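Local coordinates for protein beta 1-3 glucanase (Clostridium beijerinckii NCIMB 8052, PDB 5H4E) that probably hydrolyses beta-1,3-glucan chains, as the beta-1,3-glucanase domain of a family GH64 glycoside hydrolase, at residues T37-H42 and L49-I54; I107-N110 and L116-Y119; E241-F244 and G249-S252. One frame throughout, in Å; residues are numbered along the deposited sequence.

Contact 1 of 3, residues T37-H42 and L49-I54; sequences TKQFVH and LIPMKI
Met52 N reaches Phe40 O at 2.8 Å in an almost straight bond (176° at the hydrogen), just past the end of strand 49-51 in this beta hairpin. Two residues back, His42 and Ile50 form the hydrogen-bonded pair, bonding both ways: His42 N gives to Ile50 O, and Ile50 N gives to His42 O at 3.0 Å. Phe40 O is gripped twice, because a water also donates to it and to Met52 O, tying the two segments together where they begin to part. A second water lies in the plane of the His42 ring, 2.7 Å from His42 NE2, and donates to Pro51 O.

The imidazole folds back over its strand partner, its CG set between the backbone N and the carbonyl carbon (His42 chi1 58°). Ile50 CB therefore sits over one ring face, toward the rim, 3.6 Å from His42 NE2, while Tyr77 stacks on the ring from outside the hairpin. Met52 runs extended beside Phe40, with SD 4.0 Å from Phe40 CB and CE against Val41 O. Val41 CG2 meets Leu49 CB at 4.0 Å, and Gln39 OE1 leans on Pro51 CB.

Pro51 falls at a non-hydrogen-bonded position, where its missing N-H costs no bond across to 37-42. The direct hydrogen bonds between the segments are all backbone to backbone; the side chains add van der Waals packing and the CH-pi contact.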
loop_
_atom_site.group_PDB
_atom_site.type_symbol
_atom_site.label_atom_id
_atom_site.label_comp_id
_atom_site.label_asym_id
_atom_site.label_seq_id
_atom_site.Cartn_x
_atom_site.Cartn_y
_atom_site.Cartn_z
ATOM N N THR A 37 -18.133 -10.460 -11.757
ATOM C CA THR A 37 -17.441 -11.227 -12.787
ATOM C C THR A 37 -15.976 -11.471 -12.445
ATOM O O THR A 37 -15.364 -12.399 -12.972
ATOM C CB THR A 37 -17.511 -10.520 -14.162
ATOM O OG1 THR A 37 -16.674 -9.356 -14.149
ATOM C CG2 THR A 37 -18.942 -10.105 -14.488
ATOM N N LYS A 38 -15.435 -10.635 -11.553
ATOM C CA LYS A 38 -14.003 -10.582 -11.208
ATOM C C LYS A 38 -13.109 -10.149 -12.376
ATOM O O LYS A 38 -11.885 -10.164 -12.255
ATOM C CB LYS A 38 -13.511 -11.928 -10.662
ATOM C CG LYS A 38 -14.389 -12.534 -9.599
ATOM C CD LYS A 38 -14.598 -11.598 -8.423
ATOM C CE LYS A 38 -15.437 -12.270 -7.359
ATOM N NZ LYS A 38 -16.675 -12.856 -7.947
ATOM N N GLN A 39 -13.703 -9.746 -13.496
ATOM C CA GLN A 39 -12.911 -9.236 -14.609
ATOM C C GLN A 39 -12.189 -7.959 -14.167
ATOM O O GLN A 39 -12.725 -7.182 -13.366
ATOM C CB GLN A 39 -13.783 -8.940 -15.836
ATOM C CG GLN A 39 -14.438 -10.155 -16.523
ATOM C CD GLN A 39 -15.311 -9.770 -17.743
ATOM O OE1 GLN A 39 -14.995 -8.841 -18.501
ATOM N NE2 GLN A 39 -16.416 -10.488 -17.922
ATOM N N PHE A 40 -10.984 -7.736 -14.681
ATOM C CA PHE A 40 -10.317 -6.461 -14.472
ATOM C C PHE A 40 -10.997 -5.406 -15.320
ATOM O O PHE A 40 -11.325 -5.635 -16.482
ATOM C CB PHE A 40 -8.821 -6.542 -14.800
ATOM C CG PHE A 40 -7.976 -6.959 -13.635
ATOM C CD1 PHE A 40 -7.488 -6.012 -12.740
ATOM C CD2 PHE A 40 -7.674 -8.297 -13.424
ATOM C CE1 PHE A 40 -6.712 -6.398 -11.661
ATOM C CE2 PHE A 40 -6.895 -8.689 -12.346
ATOM C CZ PHE A 40 -6.416 -7.738 -11.464
ATOM N N VAL A 41 -11.207 -4.240 -14.720
ATOM C CA VAL A 41 -11.973 -3.168 -15.325
ATOM C C VAL A 41 -11.294 -1.827 -15.122
ATOM O O VAL A 41 -10.450 -1.667 -14.229
ATOM C CB VAL A 41 -13.395 -3.085 -14.720
ATOM C CG1 VAL A 41 -14.157 -4.370 -14.971
ATOM C CG2 VAL A 41 -13.314 -2.817 -13.204
ATOM N N HIS A 42 -11.662 -0.866 -15.950
ATOM C CA HIS A 42 -11.374 0.530 -15.657
ATOM C C HIS A 42 -12.705 1.251 -15.580
ATOM O O HIS A 42 -13.671 0.871 -16.251
ATOM C CB HIS A 42 -10.476 1.157 -16.718
ATOM C CG HIS A 42 -11.045 1.091 -18.099
ATOM N ND1 HIS A 42 -11.568 2.189 -18.745
ATOM C CD2 HIS A 42 -11.163 0.052 -18.961
ATOM C CE1 HIS A 42 -11.989 1.831 -19.945
ATOM N NE2 HIS A 42 -11.756 0.541 -20.100
ATOM N N LEU A 49 -18.207 -0.003 -14.914
ATOM C CA LEU A 49 -17.014 -0.848 -14.864
ATOM C C LEU A 49 -16.788 -1.474 -16.242
ATOM O O LEU A 49 -17.377 -2.497 -16.559
ATOM C CB LEU A 49 -17.144 -1.930 -13.793
ATOM C CG LEU A 49 -17.370 -1.419 -12.370
ATOM C CD1 LEU A 49 -17.272 -2.562 -11.368
ATOM C CD2 LEU A 49 -16.391 -0.298 -12.027
ATOM N N ILE A 50 -15.934 -0.850 -17.051
ATOM C CA ILE A 50 -15.664 -1.346 -18.409
ATOM C C ILE A 50 -14.571 -2.404 -18.392
ATOM O O ILE A 50 -13.444 -2.118 -17.977
ATOM C CB ILE A 50 -15.221 -0.231 -19.361
ATOM C CG1 ILE A 50 -16.130 0.991 -19.240
ATOM C CG2 ILE A 50 -15.204 -0.745 -20.792
ATOM C CD1 ILE A 50 -17.586 0.703 -19.605
ATOM N N PRO A 51 -14.885 -3.625 -18.851
ATOM C CA PRO A 51 -13.872 -4.692 -18.868
ATOM C C PRO A 51 -12.606 -4.287 -19.611
ATOM O O PRO A 51 -12.697 -3.692 -20.683
ATOM C CB PRO A 51 -14.581 -5.836 -19.600
ATOM C CG PRO A 51 -16.039 -5.582 -19.343
ATOM C CD PRO A 51 -16.175 -4.087 -19.391
ATOM N N MET A 52 -11.441 -4.573 -19.037
ATOM C CA MET A 52 -10.212 -4.382 -19.790
ATOM C C MET A 52 -10.126 -5.432 -20.890
ATOM O O MET A 52 -10.439 -6.606 -20.675
ATOM C CB MET A 52 -8.976 -4.480 -18.897
ATOM C CG MET A 52 -8.839 -3.387 -17.863
ATOM S SD MET A 52 -7.266 -3.590 -17.008
ATOM C CE MET A 52 -7.522 -2.508 -15.604
ATOM N N LYS A 53 -9.683 -5.002 -22.056
ATOM C CA LYS A 53 -9.402 -5.918 -23.147
ATOM C C LYS A 53 -8.017 -5.629 -23.728
ATOM O O LYS A 53 -7.656 -4.464 -23.931
ATOM C CB LYS A 53 -10.482 -5.807 -24.223
ATOM C CG LYS A 53 -10.713 -4.403 -24.758
ATOM C CD LYS A 53 -11.846 -4.408 -25.774
ATOM C CE LYS A 53 -12.643 -3.115 -25.766
ATOM N NZ LYS A 53 -11.935 -1.943 -26.392
ATOM N N ILE A 54 -7.254 -6.691 -23.998
ATOM C CA ILE A 54 -5.914 -6.574 -24.595
ATOM C C ILE A 54 -5.846 -5.576 -25.762
ATOM O O ILE A 54 -4.825 -4.928 -25.987
ATOM C CB ILE A 54 -5.399 -7.949 -25.092
ATOM C CG1 ILE A 54 -3.908 -7.875 -25.402
ATOM C CG2 ILE A 54 -6.174 -8.436 -26.314
ATOM C CD1 ILE A 54 -3.059 -7.974 -24.171
HETATM O O HOH W 1 -11.159 -7.846 -18.201
HETATM O O HOH W 2 -11.833 -1.046 -22.270
#

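Contact 2 of 3, residues I107-N110 and L116-Y119; sequences IKVN and LIGY
A short beta hairpin, strands 108-111 and 117-120, makes a two-stranded antiparallel sheet of its own, and the contact covers the pairing of Val109 with Tyr119 and the backbone bonds beside it. The strand segments run at 158° to each other. Asn110 N donates to Gly118 O at 2.8 Å, nearly straight at the hydrogen although the donor stands above the carbonyl plane. The return bond, from Gly118 N to Asn110 O, is long at 3.3 Å and bent, and comes in far above the plane of its acceptor. Further along, Lys108 and Ala120 continue the backbone bonding.

Val109 and Tyr119 face each other as the non-hydrogen-bonded pair, with side chains on the same face of the sheet. Between them the backbone adds weak CA-H...O contacts, among them Tyr119 CA to Lys108 O at 3.4 Å. Val109 CG1 points anti to the backbone N (chi1 -177°), which lays this methyl against Gly118 O at 3.3 Å and beside Ile117 CG2. The two branched side chains cross at an angle, and Ile117 CG2 also rests on Asn110 O.

At the other end Ile107 packs against the tyrosine. The Tyr119 ring stands up from the strand, with CG between its backbone N and carbonyl carbon (Tyr119 chi1 75°). Beyond the hairpin, Tyr119 is packed against Arg96 and Tyr98 of strand 95-101, and Val109 against Tyr77. Lys108 NZ bonds Asn73 O, and Lys108 lies against the Tyr74 ring in a cation-pi contact. Within the hairpin, the Tyr119 ring is met obliquely by the branch methyl of the isoleucine, Ile107 CG2, 3.8 Å from Tyr119 CD1.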
loop_
_atom_site.group_PDB
_atom_site.type_symbol
_atom_site.label_atom_id
_atom_site.label_comp_id
_atom_site.label_asym_id
_atom_site.label_seq_id
_atom_site.Cartn_x
_atom_site.Cartn_y
_atom_site.Cartn_z
ATOM N N ILE A 107 0.089 2.180 -18.750
ATOM C CA ILE A 107 -0.399 0.908 -18.239
ATOM C C ILE A 107 -0.602 -0.106 -19.371
ATOM O O ILE A 107 -1.426 0.111 -20.263
ATOM C CB ILE A 107 -1.725 1.101 -17.467
ATOM C CG1 ILE A 107 -1.480 1.952 -16.207
ATOM C CG2 ILE A 107 -2.349 -0.237 -17.140
ATOM C CD1 ILE A 107 -2.741 2.281 -15.424
ATOM N N LYS A 108 0.152 -1.202 -19.327
ATOM C CA LYS A 108 0.056 -2.277 -20.323
ATOM C C LYS A 108 -0.996 -3.327 -19.950
ATOM O O LYS A 108 -0.861 -4.007 -18.931
ATOM C CB LYS A 108 1.421 -2.957 -20.489
ATOM C CG LYS A 108 1.520 -3.981 -21.625
ATOM C CD LYS A 108 1.587 -3.288 -22.975
ATOM C CE LYS A 108 2.134 -4.210 -24.062
ATOM N NZ LYS A 108 2.445 -3.426 -25.302
ATOM N N VAL A 109 -2.032 -3.478 -20.774
ATOM C CA VAL A 109 -3.013 -4.540 -20.542
ATOM C C VAL A 109 -2.445 -5.856 -21.072
ATOM O O VAL A 109 -1.774 -5.875 -22.104
ATOM C CB VAL A 109 -4.383 -4.250 -21.220
ATOM C CG1 VAL A 109 -5.394 -5.355 -20.878
ATOM C CG2 VAL A 109 -4.917 -2.891 -20.797
ATOM N N ASN A 110 -2.710 -6.952 -20.370
ATOM C CA ASN A 110 -2.097 -8.233 -20.708
ATOM C C ASN A 110 -2.996 -9.440 -20.440
ATOM O O ASN A 110 -4.224 -9.320 -20.434
ATOM C CB ASN A 110 -0.788 -8.392 -19.933
ATOM C CG ASN A 110 -0.971 -8.268 -18.427
ATOM O OD1 ASN A 110 -1.998 -8.664 -17.873
ATOM N ND2 ASN A 110 0.030 -7.710 -17.758
ATOM N N LEU A 116 -6.496 -15.189 -16.819
ATOM C CA LEU A 116 -7.363 -14.009 -16.890
ATOM C C LEU A 116 -6.656 -12.725 -17.342
ATOM O O LEU A 116 -5.452 -12.533 -17.106
ATOM C CB LEU A 116 -8.022 -13.775 -15.526
ATOM C CG LEU A 116 -8.984 -14.876 -15.067
ATOM C CD1 LEU A 116 -9.606 -14.520 -13.720
ATOM C CD2 LEU A 116 -10.064 -15.103 -16.117
ATOM N N ILE A 117 -7.435 -11.844 -17.973
ATOM C CA ILE A 117 -6.943 -10.577 -18.514
ATOM C C ILE A 117 -6.658 -9.540 -17.432
ATOM O O ILE A 117 -7.543 -9.198 -16.652
ATOM C CB ILE A 117 -7.951 -9.972 -19.495
ATOM C CG1 ILE A 117 -8.262 -10.960 -20.621
ATOM C CG2 ILE A 117 -7.445 -8.644 -20.032
ATOM C CD1 ILE A 117 -7.041 -11.654 -21.199
ATOM N N GLY A 118 -5.433 -9.027 -17.393
ATOM C CA GLY A 118 -5.051 -8.098 -16.344
ATOM C C GLY A 118 -4.274 -6.898 -16.837
ATOM O O GLY A 118 -4.266 -6.575 -18.022
ATOM N N TYR A 119 -3.609 -6.214 -15.914
ATOM C CA TYR A 119 -2.803 -5.065 -16.302
ATOM C C TYR A 119 -1.499 -5.026 -15.511
ATOM O O TYR A 119 -1.403 -5.571 -14.403
ATOM C CB TYR A 119 -3.574 -3.755 -16.103
ATOM C CG TYR A 119 -3.696 -3.336 -14.653
ATOM C CD1 TYR A 119 -2.778 -2.462 -14.080
ATOM C CD2 TYR A 119 -4.727 -3.826 -13.849
ATOM C CE1 TYR A 119 -2.882 -2.077 -12.747
ATOM C CE2 TYR A 119 -4.846 -3.445 -12.512
ATOM C CZ TYR A 119 -3.913 -2.569 -11.970
ATOM O OH TYR A 119 -4.017 -2.172 -10.651
#

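Contact 3 of 3, residues E241-F244 and G249-S252; sequences ELTF and GTYS
Segments 241-244 and 249-252 pair almost exactly antiparallel, at 175°, with Phe244 N giving to Tyr251 O at 3.0 Å and Tyr251 N to Phe244 O at 2.8 Å, both nearly in line with the carbonyl they meet. They belong to a beta hairpin at one side of a four-stranded antiparallel sheet, in which 242-246 is an outermost strand and 249-256 pairs in turn with 259-264. Weak CA-H...O contacts fill in between, such as Ser252 CA to Leu242 O at 3.2 Å.

The two faces of the hairpin differ. On one, Thr243 and Ser252 form the non-hydrogen-bonded pair, and a serine hydroxyl joins three side chains. Ser252 OG lies anti to the backbone N (chi1 -167°), which swings it across to the neighbouring strand, where it donates to Glu241 OE1, on the anti lone pair of that oxygen. Thr243 OG1 approaches the same serine oxygen at 2.9 Å. Glu241 OE1 has a further partner in Tyr269 OH, so the carboxylate oxygen is held from beyond the hairpin as well. Thr243 CG2 also meets Thr250 CG2 at 3.9 Å.

On the other face the aromatic rings of Phe244 and Tyr251 lie close to parallel, planes 26° apart, but slid so far that they barely overlap; Tyr251 CB makes an off-centre CH-pi contact with the Phe244 ring, 4.1 Å from its centroid. Helix 294-309 covers this side: Phe244 packs on Gln302 and Tyr251 on Ile299, while Tyr251 OH bonds Asp295 OD1 and Arg248 NE. Phe262 of strand 259-264 touches both side chains. In the same CH-pi contact the ring carbon Phe244 CE1 lies 3.7 Å from Tyr251 CB.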
loop_
_atom_site.group_PDB
_atom_site.type_symbol
_atom_site.label_atom_id
_atom_site.label_comp_id
_atom_site.label_asym_id
_atom_site.label_seq_id
_atom_site.Cartn_x
_atom_site.Cartn_y
_atom_site.Cartn_z
ATOM N N GLU A 241 7.123 -18.496 25.671
ATOM C CA GLU A 241 5.850 -18.351 24.967
ATOM C C GLU A 241 5.649 -16.929 24.478
ATOM O O GLU A 241 5.931 -15.963 25.195
ATOM C CB GLU A 241 4.665 -18.738 25.860
ATOM C CG GLU A 241 4.465 -20.235 26.048
ATOM C CD GLU A 241 3.995 -20.937 24.783
ATOM O OE1 GLU A 241 2.926 -20.565 24.238
ATOM O OE2 GLU A 241 4.689 -21.879 24.349
ATOM N N LEU A 242 5.166 -16.816 23.248
ATOM C CA LEU A 242 4.706 -15.549 22.699
ATOM C C LEU A 242 3.195 -15.535 22.805
ATOM O O LEU A 242 2.514 -16.277 22.102
ATOM C CB LEU A 242 5.155 -15.392 21.242
ATOM C CG LEU A 242 4.601 -14.234 20.413
ATOM C CD1 LEU A 242 4.765 -12.944 21.150
ATOM C CD2 LEU A 242 5.359 -14.168 19.096
ATOM N N THR A 243 2.668 -14.705 23.688
ATOM C CA THR A 243 1.233 -14.673 23.914
ATOM C C THR A 243 0.671 -13.295 23.657
ATOM O O THR A 243 1.157 -12.308 24.216
ATOM C CB THR A 243 0.889 -15.096 25.340
ATOM O OG1 THR A 243 1.454 -16.390 25.588
ATOM C CG2 THR A 243 -0.620 -15.147 25.533
ATOM N N PHE A 244 -0.347 -13.229 22.804
ATOM C CA PHE A 244 -0.963 -11.954 22.494
ATOM C C PHE A 244 -2.469 -12.092 22.294
ATOM O O PHE A 244 -2.990 -13.177 22.017
ATOM C CB PHE A 244 -0.304 -11.322 21.261
ATOM C CG PHE A 244 -0.673 -11.978 19.954
ATOM C CD1 PHE A 244 0.069 -13.044 19.462
ATOM C CD2 PHE A 244 -1.738 -11.502 19.199
ATOM C CE1 PHE A 244 -0.262 -13.635 18.246
ATOM C CE2 PHE A 244 -2.072 -12.089 17.986
ATOM C CZ PHE A 244 -1.338 -13.158 17.515
ATOM N N GLY A 249 -9.114 -13.220 19.281
ATOM C CA GLY A 249 -8.926 -14.043 20.462
ATOM C C GLY A 249 -7.500 -13.971 20.961
ATOM O O GLY A 249 -6.732 -13.102 20.537
ATOM N N THR A 250 -7.141 -14.882 21.862
ATOM C CA THR A 250 -5.781 -14.924 22.387
ATOM C C THR A 250 -4.998 -16.092 21.795
ATOM O O THR A 250 -5.417 -17.260 21.874
ATOM C CB THR A 250 -5.763 -15.024 23.924
ATOM O OG1 THR A 250 -6.482 -13.918 24.479
ATOM C CG2 THR A 250 -4.321 -14.996 24.447
ATOM N N TYR A 251 -3.858 -15.761 21.200
ATOM C CA TYR A 251 -2.992 -16.745 20.578
ATOM C C TYR A 251 -1.704 -16.905 21.375
ATOM O O TYR A 251 -1.178 -15.930 21.896
ATOM C CB TYR A 251 -2.658 -16.334 19.146
ATOM C CG TYR A 251 -3.855 -16.197 18.236
ATOM C CD1 TYR A 251 -4.303 -17.275 17.480
ATOM C CD2 TYR A 251 -4.530 -14.981 18.117
ATOM C CE1 TYR A 251 -5.396 -17.156 16.634
ATOM C CE2 TYR A 251 -5.633 -14.850 17.276
ATOM C CZ TYR A 251 -6.055 -15.939 16.535
ATOM O OH TYR A 251 -7.137 -15.814 15.692
ATOM N N SER A 252 -1.190 -18.126 21.462
ATOM C CA SER A 252 0.077 -18.344 22.136
ATOM C C SER A 252 0.977 -19.218 21.278
ATOM O O SER A 252 0.550 -20.246 20.773
ATOM C CB SER A 252 -0.152 -18.978 23.513
ATOM O OG SER A 252 1.026 -18.921 24.300
#

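How the contacts relate
The three hairpins follow one another along the chain, each closing before the next opens. Contacts 1 and 2 are neighbours, centres about 9 Å apart, and their segments touch: Phe40 and Met52 pack on Tyr119, and Ile54 lies against Val109. Strands 40-43 and 49-51 belong to the eight-stranded antiparallel sheet, whereas contact 2 is a separate two-stranded sheet set against that hairpin. Contact 3 lies far off, its centre about 42 Å from either of the other centres, in a four-stranded sheet backed by helix 294-309. Contacts 1 and 2 thus pack two hairpins against each other in one part of the glucanase chain, while contact 3 belongs to a separate sheet elsewhere.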